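Genome polyprotein (Rhinovirus C, PDB 6KU7) is the chymotrypsin-like 3C cysteine protease that probably cleaves the viral polyprotein at specific sites during rhinovirus replication. Local coordinates at residues L34-N39 with R90-F95. Sequence-based numbering, arbitrary orientation.
Sequences LGIHDN and RDIRRF
Arg93 lays its guanidinium flat on the ring of His37, joining the end of strand 29-37 in the N-terminal barrel of this chymotrypsin-like fold to the KFRDIR motif in the loop between the barrels, a motif implicated in RNA binding in related 3C proteases. The two planes are only 2° apart and their centres 3.6 Å apart, which is the geometry of a parallel guanidinium-imidazole stack. It can form because the arginine chain bends at chi3 (-67°), turning the guanidinium back over the imidazole. Asp91 then limits its rotation by a side-on grip: OD1 accepts from Arg93 NE at 3.0 Å, and OD2 takes Arg93 NH2. The same OD1 also receives Arg93 N from the opposite face of the carboxylate plane, closing an Asx turn, while the remaining nitrogen, Arg93 NH1, donates a hydrogen bond to Phe185 O near the C terminus.

On the tightly packed side the backbones join where Ile92 N donates to Ile36 O over 3.0 Å with a nearly straight N-H...O angle of 169°, and Asp91 CA adds a CA-H...O contact to that oxygen. Ile36 and His37 also form a classic beta bulge opposite Cys40, in strand 40-44. Deeper in, Ile92 CD1 meets Leu34 CD1 tip to tip at 4.0 Å, against helix 8-20, where Leu34 also touches Leu16. Ile36 CG2 packs against the aliphatic Arg93 CG at 3.8 Å.

The partly exposed side is looser. Asp38 OD2 lies 4.2 Å from Arg93 NH2 and well out of the guanidinium plane, a separation that supports only charge attraction. A water spans this gap, donating to Asp38 OD2 and weakly accepting from Arg93 NH2. In contrast, Asp38 OD2 offers its anti lone pair to His37 ND1 at 2.7 Å, exactly in the imidazole plane.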
ATOM      1  N   LEU A  34      -5.399   1.911   0.396  1.00 18.63           N
ATOM      2  CA  LEU A  34      -5.280   2.801  -0.765  1.00 23.00           C
ATOM      3  C   LEU A  34      -6.317   2.417  -1.824  1.00 22.81           C
ATOM      4  O   LEU A  34      -6.221   1.343  -2.432  1.00 21.08           O
ATOM      5  CB  LEU A  34      -3.864   2.751  -1.347  1.00 19.22           C
ATOM      6  CG  LEU A  34      -3.611   3.407  -2.716  1.00 20.31           C
ATOM      7  CD1 LEU A  34      -3.628   4.918  -2.610  1.00 19.31           C
ATOM      8  CD2 LEU A  34      -2.290   2.952  -3.345  1.00 18.74           C
ATOM      9  N   GLY A  35      -7.291   3.293  -2.055  1.00 20.76           N
ATOM     10  CA  GLY A  35      -8.190   3.109  -3.192  1.00 23.36           C
ATOM     11  C   GLY A  35      -7.462   3.298  -4.520  1.00 23.59           C
ATOM     12  O   GLY A  35      -6.650   4.213  -4.688  1.00 18.25           O
ATOM     13  N   ILE A  36      -7.758   2.422  -5.480  1.00 21.11           N
ATOM     14  CA  ILE A  36      -7.083   2.430  -6.775  1.00 22.36           C
ATOM     15  C   ILE A  36      -7.999   2.924  -7.895  1.00 23.92           C
ATOM     16  O   ILE A  36      -7.615   3.789  -8.687  1.00 24.13           O
ATOM     17  CB  ILE A  36      -6.496   1.044  -7.107  1.00 21.16           C
ATOM     18  CG1 ILE A  36      -5.409   0.707  -6.100  1.00 20.84           C
ATOM     19  CG2 ILE A  36      -5.872   1.048  -8.497  1.00 21.89           C
ATOM     20  CD1 ILE A  36      -5.620  -0.602  -5.517  1.00 29.34           C
ATOM     21  N   HIS A  37      -9.169   2.318  -8.026  1.00 21.70           N
ATOM     22  CA  HIS A  37     -10.125   2.741  -9.038  1.00 24.66           C
ATOM     23  C   HIS A  37     -11.491   2.187  -8.690  1.00 27.69           C
ATOM     24  O   HIS A  37     -11.585   1.109  -8.107  1.00 23.85           O
ATOM     25  CB  HIS A  37      -9.702   2.263 -10.426  1.00 25.80           C
ATOM     26  CG  HIS A  37      -9.802   0.781 -10.608  1.00 29.70           C
ATOM     27  ND1 HIS A  37     -10.936   0.168 -11.091  1.00 28.71           N
ATOM     28  CD2 HIS A  37      -8.913  -0.209 -10.363  1.00 24.91           C
ATOM     29  CE1 HIS A  37     -10.741  -1.137 -11.138  1.00 30.87           C
ATOM     30  NE2 HIS A  37      -9.521  -1.391 -10.703  1.00 30.51           N
ATOM     31  N   ASP A  38     -12.550   2.900  -9.051  1.00 28.25           N
ATOM     32  CA  ASP A  38     -13.882   2.393  -8.774  1.00 29.23           C
ATOM     33  C   ASP A  38     -13.990   2.029  -7.291  1.00 25.84           C
ATOM     34  O   ASP A  38     -13.716   2.851  -6.427  1.00 25.03           O
ATOM     35  CB  ASP A  38     -14.208   1.219  -9.701  1.00 30.54           C
ATOM     36  CG  ASP A  38     -14.213   1.623 -11.165  1.00 31.93           C
ATOM     37  OD1 ASP A  38     -15.168   2.297 -11.597  1.00 37.00           O
ATOM     38  OD2 ASP A  38     -13.262   1.272 -11.887  1.00 30.94           O
ATOM     39  N   ASN A  39     -14.396   0.796  -7.013  1.00 26.93           N
ATOM     40  CA  ASN A  39     -14.531   0.296  -5.648  1.00 27.52           C
ATOM     41  C   ASN A  39     -13.392  -0.657  -5.257  1.00 26.47           C
ATOM     42  O   ASN A  39     -13.530  -1.424  -4.310  1.00 25.35           O
ATOM     43  CB  ASN A  39     -15.888  -0.392  -5.452  1.00 28.79           C
ATOM     44  CG  ASN A  39     -16.016  -1.684  -6.242  1.00 32.69           C
ATOM     45  OD1 ASN A  39     -15.430  -1.840  -7.309  1.00 32.96           O
ATOM     46  ND2 ASN A  39     -16.794  -2.618  -5.716  1.00 32.06           N
ATOM     47  N   ARG A  90     -10.962   7.920  -7.113  1.00 28.84           N
ATOM     48  CA  ARG A  90     -10.271   8.529  -8.243  1.00 29.48           C
ATOM     49  C   ARG A  90      -9.275   7.536  -8.825  1.00 27.46           C
ATOM     50  O   ARG A  90      -8.521   6.887  -8.089  1.00 25.26           O
ATOM     51  CB  ARG A  90      -9.554   9.800  -7.802  1.00 29.76           C
ATOM     52  CG  ARG A  90      -8.346  10.151  -8.639  1.00 35.72           C
ATOM     53  CD  ARG A  90      -7.625  11.352  -8.032  1.00 43.58           C
ATOM     54  NE  ARG A  90      -6.330  11.617  -8.613  1.00 47.68           N
ATOM     55  CZ  ARG A  90      -5.296  12.098  -7.924  1.00 49.28           C
ATOM     56  NH1 ARG A  90      -5.423  12.345  -6.618  1.00 43.48           N
ATOM     57  NH2 ARG A  90      -4.124  12.336  -8.529  1.00 43.42           N
ATOM     58  N   ASP A  91      -9.305   7.394 -10.147  1.00 22.96           N
ATOM     59  CA  ASP A  91      -8.557   6.343 -10.832  1.00 27.89           C
ATOM     60  C   ASP A  91      -7.085   6.723 -10.903  1.00 28.12           C
ATOM     61  O   ASP A  91      -6.704   7.628 -11.647  1.00 28.22           O
ATOM     62  CB  ASP A  91      -9.134   6.121 -12.226  1.00 29.43           C
ATOM     63  CG  ASP A  91      -8.527   4.925 -12.934  1.00 30.27           C
ATOM     64  OD1 ASP A  91      -7.592   4.287 -12.399  1.00 28.13           O
ATOM     65  OD2 ASP A  91      -8.984   4.625 -14.058  1.00 34.70           O
ATOM     66  N   ILE A  92      -6.242   6.027 -10.143  1.00 24.93           N
ATOM     67  CA  ILE A  92      -4.830   6.380 -10.082  1.00 25.85           C
ATOM     68  C   ILE A  92      -3.969   5.393 -10.853  1.00 26.84           C
ATOM     69  O   ILE A  92      -2.733   5.438 -10.747  1.00 24.51           O
ATOM     70  CB  ILE A  92      -4.349   6.513  -8.626  1.00 24.76           C
ATOM     71  CG1 ILE A  92      -4.590   5.218  -7.862  1.00 23.65           C
ATOM     72  CG2 ILE A  92      -5.035   7.695  -7.921  1.00 25.63           C
ATOM     73  CD1 ILE A  92      -3.726   5.067  -6.614  1.00 24.64           C
ATOM     74  N   ARG A  93      -4.588   4.499 -11.637  1.00 25.71           N
ATOM     75  CA  ARG A  93      -3.832   3.475 -12.359  1.00 28.56           C
ATOM     76  C   ARG A  93      -2.798   4.079 -13.300  1.00 26.97           C
ATOM     77  O   ARG A  93      -1.713   3.508 -13.483  1.00 27.11           O
ATOM     78  CB  ARG A  93      -4.781   2.556 -13.132  1.00 26.14           C
ATOM     79  CG  ARG A  93      -5.409   1.510 -12.233  1.00 29.46           C
ATOM     80  CD  ARG A  93      -6.433   0.666 -12.950  1.00 29.01           C
ATOM     81  NE  ARG A  93      -7.602   1.449 -13.333  1.00 28.82           N
ATOM     82  CZ  ARG A  93      -8.694   0.909 -13.860  1.00 30.62           C
ATOM     83  NH1 ARG A  93      -8.745  -0.406 -14.029  1.00 27.38           N
ATOM     84  NH2 ARG A  93      -9.730   1.672 -14.193  1.00 30.08           N
ATOM     85  N   ARG A  94      -3.092   5.244 -13.870  1.00 26.19           N
ATOM     86  CA  ARG A  94      -2.150   5.882 -14.777  1.00 30.08           C
ATOM     87  C   ARG A  94      -0.822   6.226 -14.100  1.00 28.93           C
ATOM     88  O   ARG A  94       0.185   6.392 -14.798  1.00 26.58           O
ATOM     89  CB  ARG A  94      -2.791   7.139 -15.379  1.00 29.04           C
ATOM     90  CG  ARG A  94      -2.811   8.332 -14.423  1.00 35.87           C
ATOM     91  CD  ARG A  94      -3.772   9.442 -14.860  1.00 40.08           C
ATOM     92  NE  ARG A  94      -5.158   8.984 -14.990  1.00 48.66           N
ATOM     93  CZ  ARG A  94      -6.224   9.635 -14.513  1.00 54.06           C
ATOM     94  NH1 ARG A  94      -6.080  10.768 -13.841  1.00 52.94           N
ATOM     95  NH2 ARG A  94      -7.446   9.140 -14.686  1.00 53.74           N
ATOM     96  N   PHE A  95      -0.787   6.334 -12.766  1.00 27.03           N
ATOM     97  CA  PHE A  95       0.447   6.650 -12.041  1.00 25.35           C
ATOM     98  C   PHE A  95       1.168   5.416 -11.527  1.00 24.63           C
ATOM     99  O   PHE A  95       2.228   5.546 -10.899  1.00 23.73           O
ATOM    100  CB  PHE A  95       0.168   7.572 -10.850  1.00 25.39           C
ATOM    101  CG  PHE A  95      -0.670   8.781 -11.188  1.00 28.28           C
ATOM    102  CD1 PHE A  95      -0.225   9.721 -12.102  1.00 27.50           C
ATOM    103  CD2 PHE A  95      -1.897   8.978 -10.565  1.00 27.34           C
ATOM    104  CE1 PHE A  95      -0.994  10.835 -12.400  1.00 29.79           C
ATOM    105  CE2 PHE A  95      -2.670  10.075 -10.848  1.00 30.35           C
ATOM    106  CZ  PHE A  95      -2.225  11.015 -11.766  1.00 33.49           C
TER
HETATM  107  O   HOH W   1     -12.927   2.398 -14.540  1.00 42.50           O